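Local coordinates for protein uridine phosphorylase (Phytophthora capsici LT1534, PDB 6KD3) that probably catalyses the reversible phosphorolysis of uridine to uracil and ribose 1-phosphate, at residues A[52-57]-A[125-130]; A[71-76]-A[301-306]. All blocks are in the same frame, centred on the assembly; numbering follows the deposited sequence.

In the fold
The two contacts illustrate how a layered alpha/beta fold is held on both faces of a sheet. Strand 56-60 lies between its parallel neighbours 104-108 and 136-141. Interaction 1 joins the entry to this strand to helix 112-130 on one face, whereas interaction 2 pairs helices 66-77 and 294-308 on the other. Their centres are about 18 Å apart, yet they meet through Phe56, whose ring packs by CZ on Lys306 CB at 3.3 Å and by CE2 on Ile303 CG2 at 3.7 Å. Chain order reinforces the connection, since helix 66-77 follows strand 56-60 directly. Neither contact includes a bound ligand; both join elements of the phosphorylase framework.

Interaction 1 of 2, residues A[52-57]-A[125-130]; sequences GDVKFF and KLLEYA
Val54 meets Leu127 methyl to methyl, with CG2 of Val54 3.7 Å from CD2 of Leu127, in the layer between a parallel sheet and one of its covering helices. This is the alpha/beta fold of the nucleoside phosphorylase family. Residues 52-55 lead into strand 56-60, while the helical segment 125-130 is the C-terminal part of helix 112-130, which belongs to the beta-alpha-beta crossover from strand 104-108 to strand 136-141.

The two branched side chains approach at a slant, so a single pair of methyls does the touching. In Leu127, CG lies opposite the carbonyl carbon (chi1 -71°), and the second torsion extends the chain through CD1 and leaves CD2, the other branch, to meet the valine, although the side chain leaves the backbone at an angle to the other segment. Beyond this apolar pair the chains come closer. Gly52 and Ala130 have their CA atoms 4.5 Å apart, and the methyl of Ala130 turns to the glycine backbone, its CB 3.7 Å from Gly52 N and 3.8 Å from Gly52 CA. No hydrogen bond bridges the segments, leaving the contact to van der Waals packing.

The surroundings fix both partners. Asp53 OD1 forms a salt bridge with Lys100, against which Val54 also packs, while backbone hydrogen bonds between Phe57 and Ile138 and between Phe56 and Leu105 set the strand into the sheet. On the helix side, Leu127 also touches Val17 and Ala132, and Tyr129 OH is hydrogen-bonded to Asp30 OD2. Within 125-130, Tyr129 N is hydrogen-bonded to Lys125 O at 3.0 Å.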
ATOM      1  N   GLY A  52      21.066  10.283 -13.576  1.00 28.11           N
ATOM      2  CA  GLY A  52      21.413  11.634 -13.181  1.00 26.17           C
ATOM      3  C   GLY A  52      20.720  12.731 -13.968  1.00 32.71           C
ATOM      4  O   GLY A  52      20.790  13.899 -13.568  1.00 32.23           O
ATOM      5  N   ASP A  53      20.052  12.397 -15.074  1.00 26.18           N
ATOM      6  CA  ASP A  53      19.480  13.435 -15.912  1.00 19.27           C
ATOM      7  C   ASP A  53      18.013  13.684 -15.630  1.00 23.88           C
ATOM      8  O   ASP A  53      17.450  14.632 -16.192  1.00 25.78           O
ATOM      9  CB  ASP A  53      19.679  13.100 -17.400  1.00 21.68           C
ATOM     10  CG  ASP A  53      18.648  12.130 -17.950  1.00 22.07           C
ATOM     11  OD1 ASP A  53      18.147  11.267 -17.204  1.00 25.11           O
ATOM     12  OD2 ASP A  53      18.386  12.192 -19.175  1.00 20.22           O
ATOM     13  N   VAL A  54      17.393  12.909 -14.740  1.00 22.20           N
ATOM     14  CA  VAL A  54      15.939  12.936 -14.622  1.00 20.26           C
ATOM     15  C   VAL A  54      15.474  14.097 -13.734  1.00 24.70           C
ATOM     16  O   VAL A  54      15.692  14.115 -12.518  1.00 25.44           O
ATOM     17  CB  VAL A  54      15.387  11.586 -14.145  1.00 19.84           C
ATOM     18  CG1 VAL A  54      15.715  10.510 -15.171  1.00 18.06           C
ATOM     19  CG2 VAL A  54      15.893  11.197 -12.781  1.00 21.02           C
ATOM     20  N   LYS A  55      14.789  15.066 -14.348  1.00 26.43           N
ATOM     21  CA  LYS A  55      14.346  16.262 -13.638  1.00 24.34           C
ATOM     22  C   LYS A  55      12.924  16.177 -13.085  1.00 28.17           C
ATOM     23  O   LYS A  55      12.526  17.078 -12.334  1.00 33.09           O
ATOM     24  CB  LYS A  55      14.432  17.500 -14.538  1.00 22.13           C
ATOM     25  CG  LYS A  55      15.831  17.867 -14.991  1.00 21.58           C
ATOM     26  CD  LYS A  55      16.563  18.681 -13.931  1.00 26.21           C
ATOM     27  CE  LYS A  55      17.739  19.445 -14.538  1.00 19.78           C
ATOM     28  NZ  LYS A  55      18.646  19.978 -13.488  1.00 20.37           N
ATOM     29  N   PHE A  56      12.138  15.153 -13.430  1.00 24.35           N
ATOM     30  CA  PHE A  56      10.807  14.980 -12.846  1.00 23.05           C
ATOM     31  C   PHE A  56      10.615  13.545 -12.386  1.00 23.52           C
ATOM     32  O   PHE A  56      10.638  12.618 -13.211  1.00 26.05           O
ATOM     33  CB  PHE A  56       9.688  15.316 -13.823  1.00 21.37           C
ATOM     34  CG  PHE A  56       9.933  16.516 -14.655  1.00 21.83           C
ATOM     35  CD1 PHE A  56      10.041  17.754 -14.081  1.00 20.41           C
ATOM     36  CD2 PHE A  56      10.011  16.398 -16.029  1.00 25.39           C
ATOM     37  CE1 PHE A  56      10.243  18.854 -14.855  1.00 23.82           C
ATOM     38  CE2 PHE A  56      10.214  17.482 -16.808  1.00 26.52           C
ATOM     39  CZ  PHE A  56      10.333  18.716 -16.223  1.00 32.58           C
ATOM     40  N   PHE A  57      10.398  13.364 -11.089  1.00 17.43           N
ATOM     41  CA  PHE A  57       9.735  12.153 -10.644  1.00 18.07           C
ATOM     42  C   PHE A  57       8.244  12.365 -10.739  1.00 18.08           C
ATOM     43  O   PHE A  57       7.760  13.493 -10.665  1.00 25.39           O
ATOM     44  CB  PHE A  57      10.089  11.788  -9.207  1.00 21.12           C
ATOM     45  CG  PHE A  57       9.314  10.603  -8.680  1.00 17.99           C
ATOM     46  N   LYS A 125      17.336   8.140  -2.218  1.00 16.64           N
ATOM     47  CA  LYS A 125      18.701   7.655  -2.395  1.00 13.16           C
ATOM     48  C   LYS A 125      18.975   7.221  -3.823  1.00 14.61           C
ATOM     49  O   LYS A 125      20.109   7.350  -4.292  1.00 16.11           O
ATOM     50  CB  LYS A 125      18.970   6.475  -1.475  1.00 20.61           C
ATOM     51  CG  LYS A 125      18.852   6.797  -0.019  1.00 21.67           C
ATOM     52  CD  LYS A 125      18.517   5.595   0.816  1.00 15.73           C
ATOM     53  CE  LYS A 125      18.698   4.293   0.079  1.00 25.21           C
ATOM     54  NZ  LYS A 125      18.450   3.146   1.004  1.00 27.90           N
ATOM     55  N   LEU A 126      17.988   6.644  -4.506  1.00 14.53           N
ATOM     56  CA  LEU A 126      18.119   6.332  -5.931  1.00 16.60           C
ATOM     57  C   LEU A 126      18.536   7.560  -6.731  1.00 25.05           C
ATOM     58  O   LEU A 126      19.222   7.433  -7.757  1.00 22.95           O
ATOM     59  CB  LEU A 126      16.797   5.824  -6.505  1.00 15.88           C
ATOM     60  CG  LEU A 126      16.843   4.905  -7.712  1.00 20.10           C
ATOM     61  CD1 LEU A 126      17.631   3.611  -7.340  1.00 13.13           C
ATOM     62  CD2 LEU A 126      15.419   4.637  -8.278  1.00 16.24           C
ATOM     63  N   LEU A 127      18.073   8.750  -6.305  1.00 17.61           N
ATOM     64  CA  LEU A 127      18.529   9.994  -6.910  1.00 16.49           C
ATOM     65  C   LEU A 127      19.862  10.442  -6.317  1.00 21.17           C
ATOM     66  O   LEU A 127      20.788  10.773  -7.061  1.00 20.78           O
ATOM     67  CB  LEU A 127      17.476  11.084  -6.737  1.00 22.57           C
ATOM     68  CG  LEU A 127      16.202  10.908  -7.573  1.00 31.10           C
ATOM     69  CD1 LEU A 127      15.166  11.939  -7.161  1.00 20.77           C
ATOM     70  CD2 LEU A 127      16.455  10.936  -9.097  1.00 25.38           C
ATOM     71  N   GLU A 128      19.978  10.461  -4.976  1.00 24.10           N
ATOM     72  CA  GLU A 128      21.191  10.981  -4.335  1.00 21.07           C
ATOM     73  C   GLU A 128      22.425  10.383  -4.951  1.00 10.72           C
ATOM     74  O   GLU A 128      23.379  11.098  -5.259  1.00 13.75           O
ATOM     75  CB  GLU A 128      21.220  10.702  -2.831  1.00 16.88           C
ATOM     76  CG  GLU A 128      22.592  11.002  -2.217  1.00  5.24           C
ATOM     77  N   TYR A 129      22.412   9.073  -5.159  1.00 12.69           N
ATOM     78  CA  TYR A 129      23.509   8.427  -5.867  1.00 18.76           C
ATOM     79  C   TYR A 129      23.628   8.963  -7.283  1.00 16.95           C
ATOM     80  O   TYR A 129      24.728   9.300  -7.734  1.00 12.85           O
ATOM     81  CB  TYR A 129      23.321   6.912  -5.871  1.00 13.66           C
ATOM     82  CG  TYR A 129      23.172   6.339  -4.486  1.00 16.89           C
ATOM     83  CD1 TYR A 129      23.796   6.937  -3.398  1.00 17.53           C
ATOM     84  CD2 TYR A 129      22.400   5.208  -4.257  1.00 18.09           C
ATOM     85  CE1 TYR A 129      23.667   6.426  -2.127  1.00 18.10           C
ATOM     86  CE2 TYR A 129      22.261   4.695  -2.988  1.00 15.66           C
ATOM     87  CZ  TYR A 129      22.910   5.301  -1.932  1.00 16.52           C
ATOM     88  OH  TYR A 129      22.791   4.793  -0.671  1.00 18.92           O
ATOM     89  N   ALA A 130      22.496   9.080  -7.989  1.00 16.37           N
ATOM     90  CA  ALA A 130      22.493   9.729  -9.294  1.00 19.14           C
ATOM     91  C   ALA A 130      22.980  11.183  -9.212  1.00 17.52           C
ATOM     92  O   ALA A 130      23.553  11.705 -10.174  1.00 11.07           O
ATOM     93  CB  ALA A 130      21.082   9.676  -9.889  1.00 22.47           C
TER

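Interaction 2 of 2, residues A[71-76]-A[301-306]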
ATOM      1  N   GLN A  71       4.021   6.323 -21.468  1.00 26.99           N
ATOM      2  CA  GLN A  71       3.936   6.367 -22.918  1.00 34.40           C
ATOM      3  C   GLN A  71       3.495   7.741 -23.403  1.00 39.94           C
ATOM      4  O   GLN A  71       3.955   8.204 -24.454  1.00 48.87           O
ATOM      5  CB  GLN A  71       2.984   5.284 -23.435  1.00 37.96           C
ATOM      6  CG  GLN A  71       3.613   3.878 -23.516  1.00 33.15           C
ATOM      7  N   SER A  72       2.633   8.415 -22.634  1.00 37.72           N
ATOM      8  CA  SER A  72       2.128   9.725 -23.045  1.00 33.65           C
ATOM      9  C   SER A  72       3.199  10.800 -22.905  1.00 34.36           C
ATOM     10  O   SER A  72       3.436  11.583 -23.831  1.00 37.07           O
ATOM     11  CB  SER A  72       0.898  10.092 -22.222  1.00 25.78           C
ATOM     12  OG  SER A  72       0.051  10.921 -22.985  1.00 24.87           O
ATOM     13  N   VAL A  73       3.860  10.855 -21.747  1.00 35.43           N
ATOM     14  CA  VAL A  73       4.958  11.793 -21.555  1.00 34.42           C
ATOM     15  C   VAL A  73       6.181  11.436 -22.386  1.00 34.60           C
ATOM     16  O   VAL A  73       7.132  12.223 -22.441  1.00 39.21           O
ATOM     17  CB  VAL A  73       5.328  11.875 -20.064  1.00 24.14           C
ATOM     18  CG1 VAL A  73       6.258  10.766 -19.717  1.00 25.71           C
ATOM     19  CG2 VAL A  73       5.922  13.240 -19.735  1.00 26.99           C
ATOM     20  N   ALA A  74       6.190  10.267 -23.025  1.00 34.71           N
ATOM     21  CA  ALA A  74       7.139  10.017 -24.099  1.00 38.59           C
ATOM     22  C   ALA A  74       6.636  10.602 -25.402  1.00 36.21           C
ATOM     23  O   ALA A  74       7.433  11.003 -26.253  1.00 41.97           O
ATOM     24  CB  ALA A  74       7.378   8.515 -24.267  1.00 46.93           C
ATOM     25  N   LYS A  75       5.318  10.654 -25.562  1.00 31.42           N
ATOM     26  CA  LYS A  75       4.742  11.231 -26.763  1.00 36.15           C
ATOM     27  C   LYS A  75       4.918  12.744 -26.812  1.00 34.66           C
ATOM     28  O   LYS A  75       5.029  13.314 -27.904  1.00 41.42           O
ATOM     29  CB  LYS A  75       3.265  10.858 -26.854  1.00 40.53           C
ATOM     30  N   GLU A  76       4.961  13.412 -25.659  1.00 30.52           N
ATOM     31  CA  GLU A  76       4.884  14.869 -25.698  1.00 40.93           C
ATOM     32  C   GLU A  76       6.219  15.500 -26.085  1.00 39.02           C
ATOM     33  O   GLU A  76       6.250  16.399 -26.940  1.00 38.92           O
ATOM     34  CB  GLU A  76       4.378  15.431 -24.362  1.00 40.27           C
ATOM     35  CG  GLU A  76       2.895  15.091 -24.048  1.00 43.93           C
ATOM     36  CD  GLU A  76       1.850  15.840 -24.906  1.00 37.40           C
ATOM     37  OE1 GLU A  76       2.068  17.020 -25.303  1.00 35.17           O
ATOM     38  OE2 GLU A  76       0.793  15.218 -25.179  1.00 26.88           O
ATOM     39  N   HIS A 301       1.719  17.818 -19.997  1.00 38.34           N
ATOM     40  CA  HIS A 301       1.995  19.072 -20.699  1.00 29.29           C
ATOM     41  C   HIS A 301       2.736  20.051 -19.801  1.00 31.39           C
ATOM     42  O   HIS A 301       3.707  20.672 -20.245  1.00 30.91           O
ATOM     43  CB  HIS A 301       0.703  19.698 -21.222  1.00 37.88           C
ATOM     44  CG  HIS A 301       0.904  21.011 -21.920  1.00 37.72           C
ATOM     45  N   TYR A 302       2.298  20.197 -18.538  1.00 26.18           N
ATOM     46  CA  TYR A 302       3.121  20.839 -17.514  1.00 29.60           C
ATOM     47  C   TYR A 302       4.567  20.391 -17.664  1.00 31.95           C
ATOM     48  O   TYR A 302       5.507  21.191 -17.558  1.00 32.59           O
ATOM     49  CB  TYR A 302       2.630  20.501 -16.096  1.00 29.54           C
ATOM     50  CG  TYR A 302       3.732  20.444 -15.041  1.00 30.13           C
ATOM     51  N   ILE A 303       4.757  19.106 -17.927  1.00 31.27           N
ATOM     52  CA  ILE A 303       6.116  18.593 -18.005  1.00 33.20           C
ATOM     53  C   ILE A 303       6.773  19.010 -19.314  1.00 29.54           C
ATOM     54  O   ILE A 303       7.835  19.641 -19.298  1.00 29.70           O
ATOM     55  CB  ILE A 303       6.113  17.071 -17.797  1.00 30.63           C
ATOM     56  CG1 ILE A 303       6.196  16.766 -16.292  1.00 25.40           C
ATOM     57  CG2 ILE A 303       7.219  16.413 -18.615  1.00 34.27           C
ATOM     58  CD1 ILE A 303       6.074  15.297 -15.958  1.00 25.04           C
ATOM     59  N   LYS A 304       6.139  18.695 -20.456  1.00 23.59           N
ATOM     60  CA  LYS A 304       6.692  19.071 -21.752  1.00 23.36           C
ATOM     61  C   LYS A 304       7.111  20.527 -21.758  1.00 28.25           C
ATOM     62  O   LYS A 304       8.131  20.890 -22.364  1.00 30.34           O
ATOM     63  CB  LYS A 304       5.671  18.812 -22.858  1.00 26.35           C
ATOM     64  CG  LYS A 304       5.771  19.746 -24.062  1.00 18.18           C
ATOM     65  CD  LYS A 304       5.111  19.113 -25.276  1.00 25.23           C
ATOM     66  CE  LYS A 304       5.824  19.487 -26.567  1.00 33.38           C
ATOM     67  NZ  LYS A 304       4.914  19.423 -27.738  1.00 44.49           N
ATOM     68  N   SER A 305       6.357  21.364 -21.030  1.00 31.62           N
ATOM     69  CA  SER A 305       6.586  22.801 -20.956  1.00 29.88           C
ATOM     70  C   SER A 305       7.747  23.174 -20.040  1.00 27.94           C
ATOM     71  O   SER A 305       8.251  24.300 -20.134  1.00 35.80           O
ATOM     72  CB  SER A 305       5.307  23.502 -20.504  1.00 18.35           C
ATOM     73  OG  SER A 305       4.936  24.467 -21.460  1.00 19.88           O
ATOM     74  N   LYS A 306       8.174  22.270 -19.160  1.00 24.19           N
ATOM     75  CA  LYS A 306       9.453  22.404 -18.470  1.00 27.49           C
ATOM     76  C   LYS A 306      10.607  21.769 -19.238  1.00 33.29           C
ATOM     77  O   LYS A 306      11.778  22.056 -18.944  1.00 34.76           O
ATOM     78  CB  LYS A 306       9.381  21.730 -17.108  1.00 31.65           C
ATOM     79  CG  LYS A 306       8.338  22.239 -16.171  1.00 26.84           C
ATOM     80  CD  LYS A 306       8.782  21.887 -14.766  1.00 28.32           C
ATOM     81  CE  LYS A 306      10.123  22.507 -14.426  1.00 18.34           C
ATOM     82  NZ  LYS A 306       9.944  23.873 -13.906  1.00 14.22           N
TER
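Val73 meets Ile303 through a torsion that turns one of its methyls to the isoleucine: CG1 stands between the backbone N and the carbonyl carbon (chi1 84°), which leaves CG2 roughly opposite the N, where it meets CG2 of Ile303, 3.6 Å away. The pair is the buried half of a helix-helix contact in the alpha/beta fold of the phosphorylase superfamily, joining helix 66-77, which follows strand 56-60, to the C-terminal helix 294-308. The two side chains cross at about a right angle, so they touch through these branch methyls and do not lie alongside one another.

One turn further along helix 66-77, Glu76 faces Lys304, both partly exposed. Here the backbones come closest, the CA atoms of Glu76 and Lys304 being 6.0 Å apart, and the CB atoms of the same two residues lie 3.9 Å from each other. Glu76 bends at its second torsion (chi2 -72°), bringing OE1 over the aliphatic chain of Lys304, 3.7 Å from CD. The lysine amine does not complete a salt bridge: Lys304 NZ remains 4.5 Å from Glu76 OE1, near enough for a probable electrostatic attraction between opposite charges.

Around the pair, Val73 also packs on Val101 of a loop. Lys306 NZ forms a salt bridge with Glu189. Back at Lys304, NZ lies 3.4 Å from the backbone O of Glu76, but the angle is too poor for a hydrogen bond.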